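Local coordinates for extracellular ligand-binding receptor (Rhodopseudomonas palustris, PDB 4F06), which probably serves as the solute-binding component of an ABC transporter, capturing p-hydroxybenzoate and related lignin-derived aromatic compounds for uptake, at residues A[300-305]-A[309-314]; A[343-348]-A[352-357]. One frame throughout, in Å; residues are numbered along the deposited sequence.

Contact 1 of 2, residues A[300-305]-A[309-314]. With PHB (p-hydroxybenzoic acid), chain C.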
loop_
_atom_site.group_PDB
_atom_site.type_symbol
_atom_site.label_atom_id
_atom_site.label_comp_id
_atom_site.label_asym_id
_atom_site.label_seq_id
_atom_site.Cartn_x
_atom_site.Cartn_y
_atom_site.Cartn_z
ATOM N N GLU A 300 -15.453 -19.397 -5.522
ATOM C CA GLU A 300 -15.451 -20.679 -6.260
ATOM C C GLU A 300 -15.155 -21.830 -5.314
ATOM O O GLU A 300 -15.827 -22.880 -5.360
ATOM C CB GLU A 300 -14.415 -20.698 -7.393
ATOM C CG GLU A 300 -14.766 -19.791 -8.530
ATOM C CD GLU A 300 -13.972 -19.996 -9.806
ATOM O OE1 GLU A 300 -12.851 -20.578 -9.830
ATOM O OE2 GLU A 300 -14.516 -19.523 -10.800
ATOM N N ALA A 301 -14.150 -21.658 -4.454
ATOM C CA ALA A 301 -13.727 -22.771 -3.594
ATOM C C ALA A 301 -14.843 -23.198 -2.654
ATOM O O ALA A 301 -14.891 -24.364 -2.259
ATOM C CB ALA A 301 -12.525 -22.349 -2.782
ATOM N N THR A 302 -15.704 -22.262 -2.255
ATOM C CA THR A 302 -16.752 -22.518 -1.278
ATOM C C THR A 302 -18.108 -22.688 -1.957
ATOM O O THR A 302 -19.136 -22.804 -1.272
ATOM C CB THR A 302 -16.851 -21.370 -0.246
ATOM O OG1 THR A 302 -17.131 -20.151 -0.962
ATOM C CG2 THR A 302 -15.579 -21.234 0.559
ATOM N N SER A 303 -18.153 -22.690 -3.295
ATOM C CA SER A 303 -19.434 -22.786 -4.038
ATOM C C SER A 303 -20.430 -21.691 -3.601
ATOM O O SER A 303 -21.648 -21.893 -3.597
ATOM C CB SER A 303 -20.036 -24.190 -3.871
ATOM O OG SER A 303 -19.116 -25.141 -4.343
ATOM N N GLY A 304 -19.905 -20.514 -3.261
ATOM C CA GLY A 304 -20.743 -19.401 -2.904
ATOM C C GLY A 304 -21.398 -19.492 -1.548
ATOM O O GLY A 304 -22.290 -18.678 -1.256
ATOM N N LYS A 305 -20.940 -20.438 -0.705
ATOM C CA LYS A 305 -21.437 -20.534 0.658
ATOM C C LYS A 305 -20.412 -19.936 1.622
ATOM O O LYS A 305 -19.198 -19.960 1.383
ATOM C CB LYS A 305 -21.654 -21.993 1.008
ATOM C CG LYS A 305 -22.765 -22.625 0.190
ATOM C CD LYS A 305 -23.085 -24.054 0.604
ATOM C CE LYS A 305 -23.662 -24.128 2.021
ATOM N NZ LYS A 305 -24.006 -25.507 2.495
ATOM N N ASP A 309 -12.984 -20.994 6.693
ATOM C CA ASP A 309 -11.807 -21.877 6.763
ATOM C C ASP A 309 -11.444 -22.384 5.355
ATOM O O ASP A 309 -10.268 -22.404 4.985
ATOM C CB ASP A 309 -12.095 -23.108 7.669
ATOM C CG ASP A 309 -12.108 -22.782 9.152
ATOM O OD1 ASP A 309 -11.724 -21.687 9.578
ATOM O OD2 ASP A 309 -12.497 -23.687 9.938
ATOM N N LYS A 310 -12.444 -22.800 4.578
ATOM C CA LYS A 310 -12.201 -23.333 3.231
ATOM C C LYS A 310 -11.753 -22.182 2.312
ATOM O O LYS A 310 -10.847 -22.344 1.489
ATOM C CB LYS A 310 -13.478 -23.985 2.701
ATOM C CG LYS A 310 -13.275 -24.675 1.362
ATOM C CD LYS A 310 -14.458 -25.539 0.936
ATOM C CE LYS A 310 -14.800 -26.634 1.915
ATOM N NZ LYS A 310 -15.937 -27.385 1.325
ATOM N N ALA A 311 -12.351 -20.993 2.468
ATOM C CA ALA A 311 -12.002 -19.850 1.620
ATOM C C ALA A 311 -10.530 -19.467 1.826
ATOM O O ALA A 311 -9.770 -19.297 0.853
ATOM C CB ALA A 311 -12.895 -18.651 1.967
ATOM N N ILE A 312 -10.103 -19.337 3.083
ATOM C CA ILE A 312 -8.720 -18.939 3.353
ATOM C C ILE A 312 -7.771 -20.040 2.894
ATOM O O ILE A 312 -6.685 -19.722 2.361
ATOM C CB ILE A 312 -8.551 -18.578 4.835
ATOM C CG1 ILE A 312 -9.256 -17.267 5.120
ATOM C CG2 ILE A 312 -7.094 -18.599 5.278
ATOM C CD1 ILE A 312 -8.519 -16.026 4.588
ATOM N N ALA A 313 -8.119 -21.319 3.093
ATOM C CA ALA A 313 -7.223 -22.386 2.668
ATOM C C ALA A 313 -7.012 -22.324 1.153
ATOM O O ALA A 313 -5.928 -22.663 0.673
ATOM C CB ALA A 313 -7.801 -23.722 3.080
ATOM N N ALA A 314 -8.042 -21.904 0.412
ATOM C CA ALA A 314 -7.942 -21.888 -1.040
ATOM C C ALA A 314 -6.993 -20.823 -1.568
ATOM O O ALA A 314 -6.433 -21.002 -2.644
ATOM C CB ALA A 314 -9.332 -21.639 -1.612
HETATM C "C1'" PHB C . -12.690 -16.140 -11.431
HETATM O "O1'" PHB C . -13.702 -16.725 -10.903
HETATM O "O2'" PHB C . -12.714 -15.370 -12.418
HETATM C C1 PHB C . -11.348 -16.421 -10.919
HETATM C C2 PHB C . -10.246 -15.792 -11.547
HETATM C C3 PHB C . -8.968 -16.071 -11.106
HETATM C C4 PHB C . -8.807 -16.937 -10.019
HETATM C C5 PHB C . -9.913 -17.530 -9.377
HETATM C C6 PHB C . -11.220 -17.283 -9.830
HETATM O O4 PHB C . -7.527 -17.168 -9.608
#

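Contact 2 of 2, residues A[343-348]-A[352-357]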
loop_
_atom_site.group_PDB
_atom_site.type_symbol
_atom_site.label_atom_id
_atom_site.label_comp_id
_atom_site.label_asym_id
_atom_site.label_seq_id
_atom_site.Cartn_x
_atom_site.Cartn_y
_atom_site.Cartn_z
ATOM N N ARG A 343 12.783 2.823 -7.748
ATOM C CA ARG A 343 12.346 3.746 -8.806
ATOM C C ARG A 343 12.981 5.097 -8.574
ATOM O O ARG A 343 13.410 5.437 -7.464
ATOM C CB ARG A 343 10.820 3.938 -8.791
ATOM C CG ARG A 343 10.024 2.614 -8.727
ATOM C CD ARG A 343 9.654 2.193 -7.302
ATOM N NE ARG A 343 8.921 3.260 -6.593
ATOM C CZ ARG A 343 7.634 3.557 -6.803
ATOM N NH1 ARG A 343 6.838 2.788 -7.568
ATOM N NH2 ARG A 343 7.131 4.664 -6.257
ATOM N N GLU A 344 13.007 5.875 -9.643
ATOM C CA GLU A 344 13.415 7.282 -9.589
ATOM C C GLU A 344 12.352 8.109 -10.298
ATOM O O GLU A 344 11.862 7.692 -11.377
ATOM C CB GLU A 344 14.777 7.462 -10.311
ATOM C CG GLU A 344 15.299 8.885 -10.291
ATOM C CD GLU A 344 16.647 8.991 -11.009
ATOM O OE1 GLU A 344 17.324 7.977 -11.135
ATOM O OE2 GLU A 344 17.011 10.066 -11.439
ATOM N N VAL A 345 12.014 9.279 -9.767
ATOM C CA VAL A 345 11.074 10.152 -10.503
ATOM C C VAL A 345 11.785 10.658 -11.753
ATOM O O VAL A 345 12.898 11.213 -11.636
ATOM C CB VAL A 345 10.622 11.334 -9.615
ATOM C CG1 VAL A 345 9.711 12.248 -10.419
ATOM C CG2 VAL A 345 9.876 10.826 -8.343
ATOM N N GLU A 346 11.165 10.440 -12.915
ATOM C CA GLU A 346 11.744 10.810 -14.204
ATOM C C GLU A 346 10.643 11.396 -15.065
ATOM O O GLU A 346 9.487 11.159 -14.840
ATOM C CB GLU A 346 12.287 9.566 -14.952
ATOM C CG GLU A 346 13.468 8.928 -14.270
ATOM C CD GLU A 346 14.099 7.825 -15.107
ATOM O OE1 GLU A 346 13.646 7.564 -16.277
ATOM O OE2 GLU A 346 15.075 7.234 -14.580
ATOM N N LYS A 347 11.042 12.147 -16.106
ATOM C CA LYS A 347 10.121 12.647 -17.092
ATOM C C LYS A 347 10.340 11.816 -18.341
ATOM O O LYS A 347 11.449 11.787 -18.888
ATOM C CB LYS A 347 10.319 14.127 -17.349
ATOM C CG LYS A 347 9.186 14.687 -18.240
ATOM C CD LYS A 347 9.511 15.950 -19.025
ATOM C CE LYS A 347 10.212 17.016 -18.230
ATOM N NZ LYS A 347 10.274 18.252 -19.082
ATOM N N VAL A 348 9.276 11.141 -18.788
ATOM C CA VAL A 348 9.330 10.276 -19.980
ATOM C C VAL A 348 8.134 10.630 -20.868
ATOM O O VAL A 348 6.968 10.615 -20.407
ATOM C CB VAL A 348 9.272 8.781 -19.578
ATOM C CG1 VAL A 348 9.198 7.911 -20.819
ATOM C CG2 VAL A 348 10.497 8.421 -18.741
ATOM N N LEU A 352 5.685 12.933 -15.796
ATOM C CA LEU A 352 6.420 12.466 -14.614
ATOM C C LEU A 352 5.940 11.096 -14.178
ATOM O O LEU A 352 4.738 10.872 -14.045
ATOM C CB LEU A 352 6.278 13.483 -13.465
ATOM C CG LEU A 352 6.882 14.841 -13.807
ATOM C CD1 LEU A 352 6.430 15.919 -12.826
ATOM C CD2 LEU A 352 8.397 14.740 -13.754
ATOM N N ILE A 353 6.893 10.174 -14.009
ATOM C CA ILE A 353 6.630 8.805 -13.643
ATOM C C ILE A 353 7.622 8.353 -12.572
ATOM O O ILE A 353 8.669 8.974 -12.353
ATOM C CB ILE A 353 6.747 7.842 -14.859
ATOM C CG1 ILE A 353 8.208 7.696 -15.349
ATOM C CG2 ILE A 353 5.789 8.247 -15.990
ATOM C CD1 ILE A 353 8.393 6.525 -16.292
ATOM N N ASN A 354 7.311 7.236 -11.901
ATOM C CA ASN A 354 8.327 6.530 -11.096
ATOM C C ASN A 354 8.918 5.461 -11.996
ATOM O O ASN A 354 8.285 4.409 -12.212
ATOM C CB ASN A 354 7.672 5.916 -9.842
ATOM C CG ASN A 354 7.213 6.994 -8.871
ATOM O OD1 ASN A 354 6.013 7.067 -8.503
ATOM N ND2 ASN A 354 8.108 7.823 -8.458
ATOM N N ARG A 355 10.107 5.722 -12.554
ATOM C CA ARG A 355 10.707 4.758 -13.465
ATOM C C ARG A 355 11.368 3.654 -12.641
ATOM O O ARG A 355 12.232 3.950 -11.809
ATOM C CB ARG A 355 11.782 5.454 -14.291
ATOM C CG ARG A 355 12.479 4.523 -15.321
ATOM C CD ARG A 355 11.606 4.479 -16.579
ATOM N NE ARG A 355 12.143 3.718 -17.684
ATOM C CZ ARG A 355 12.999 4.162 -18.601
ATOM N NH1 ARG A 355 13.395 3.313 -19.564
ATOM N NH2 ARG A 355 13.454 5.425 -18.574
ATOM N N GLU A 356 11.000 2.400 -12.871
ATOM C CA GLU A 356 11.622 1.265 -12.160
ATOM C C GLU A 356 12.997 1.001 -12.751
ATOM O O GLU A 356 13.128 0.751 -13.973
ATOM C CB GLU A 356 10.747 0.004 -12.253
ATOM C CG GLU A 356 9.390 0.219 -11.545
ATOM C CD GLU A 356 8.415 -0.905 -11.783
ATOM O OE1 GLU A 356 8.513 -1.580 -12.850
ATOM O OE2 GLU A 356 7.502 -1.104 -10.951
ATOM N N LEU A 357 14.014 1.036 -11.892
ATOM C CA LEU A 357 15.424 0.926 -12.312
ATOM C C LEU A 357 16.031 -0.411 -11.879
ATOM O O LEU A 357 17.027 -0.843 -12.442
ATOM C CB LEU A 357 16.267 2.032 -11.653
ATOM C CG LEU A 357 15.848 3.455 -11.922
ATOM C CD1 LEU A 357 16.811 4.387 -11.222
ATOM C CD2 LEU A 357 15.811 3.754 -13.407
HETATM O O HOH W 1 7.380 0.013 -8.399
#

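Contact 1 of 2, residues A[300-305]-A[309-314]
Thr302 OG1 hydrogen-bonds back to Met298 O in the helix before it, with a second, weak bond to Ile299 O, and these bonds are consistent with the rotation that leaves CG2 against Ala311 of helix 308-315. The contact is the connection between two consecutive helices in a periplasmic binding protein fold: helix 283-301 ends in a Schellman motif, then a type I' turn from Thr302 to Lys305 leads on to the next helix. Two backbone bonds document this, Ser303 N to Glu300 O at 3.1 Å and Lys305 N to Thr302 O at 3.0 Å; Ser303 and Gly304 both take positive phi (55° and 74°), as a type I' turn requires. With OG1 set between the backbone N and the carbonyl carbon (chi1 59°), Thr302 CG2 lies 3.8 Å from Ala311 N and 4.0 Å from Ala311 CB. Tyr75 touches both side chains, which places the methyl contact beside strand 75-78. One residue before Thr302, and a turn after Ala311, Ala301 CB and Ala314 CB are 3.5 Å apart, closer than two methyl carbons normally come. Glu300, which precedes Ala301 in the same helix, lines a p-hydroxybenzoic acid pocket with Arg293, Tyr296 and Lys297; its OE2 lies 2.9 Å from O1' of the ligand. Lys310 runs along the rim, its CD methylene 3.4 Å from Ala301 O.

Contact 2 of 2, residues A[343-348]-A[352-357]
Glu346 and Arg355 reach across a beta hairpin and meet with carboxylate and guanidinium planes nearly perpendicular, 87° apart. The strands are antiparallel, with Glu344 and Arg355, and Glu346 and Ile353, as hydrogen-bonded pairs; Glu346 N to Ile353 O and Ile353 N to Glu346 O both measure 2.9 Å. The salt bridge is therefore diagonal, joining members of successive hydrogen-bonded pairs on one face of the sheet. Arg355 NH2 donates to the syn lone pair of Glu346 OE1 at 3.1 Å, with the oxygen somewhat tilted from the guanidinium plane. The Arg355 chain, bent at chi2 (84°), folds its methylenes against the same carboxylate, Arg355 CB coming within 3.4 Å of Glu346 CD. With an alanine here in place of Glu346, the Arg355 guanidinium would probably lose this partner and be left free to swing, and its methylenes would lose their cover.

On the other face, carrying Arg343, Val345, Asn354 and Glu356, the flat groups do stack. The guanidinium of Arg343 lies over the Asn354 side chain with its plane 27° from that of the amide, and Asn354 CB sits beneath it toward the rim. Bends at chi2 and chi3 turn the Arg343 chain into this position, while its NE bonds to Ser251 OG of the adjoining strand 250-253. Glu356 runs beside Arg343, pointing the same way, and one water links them, 2.9 Å from Arg343 NH1 and 2.8 Å from Glu356 OE2; Glu356 OE1 has His259 as its own partner. Near the turn, Val348 CG2 packs 3.7 Å from CD1 of Ile353, which shares the face of Glu346.

Overall arrangement
Followed from the N terminus, the chain first builds the six-stranded sheet containing strand 75-78, against which contact 1 later packs. Contact 1 closes the short loop between helices 283-301 and 308-315. The chain then runs through strands 319-322 and 327-329 before strand 336-348 turns back into strand 351-363, where contact 2 closes a hairpin. The two loops lie in series, neither nested nor crossed. Their centres are about 40 Å apart and their nearest atoms about 26 Å, on opposite sides of the chain's centre. Contact 1 thus ties helices to the first sheet, and contact 2 adds strand 351-363 beside 336-348, which itself pairs with 250-253 in the second sheet, consistent with a two-lobed binding protein.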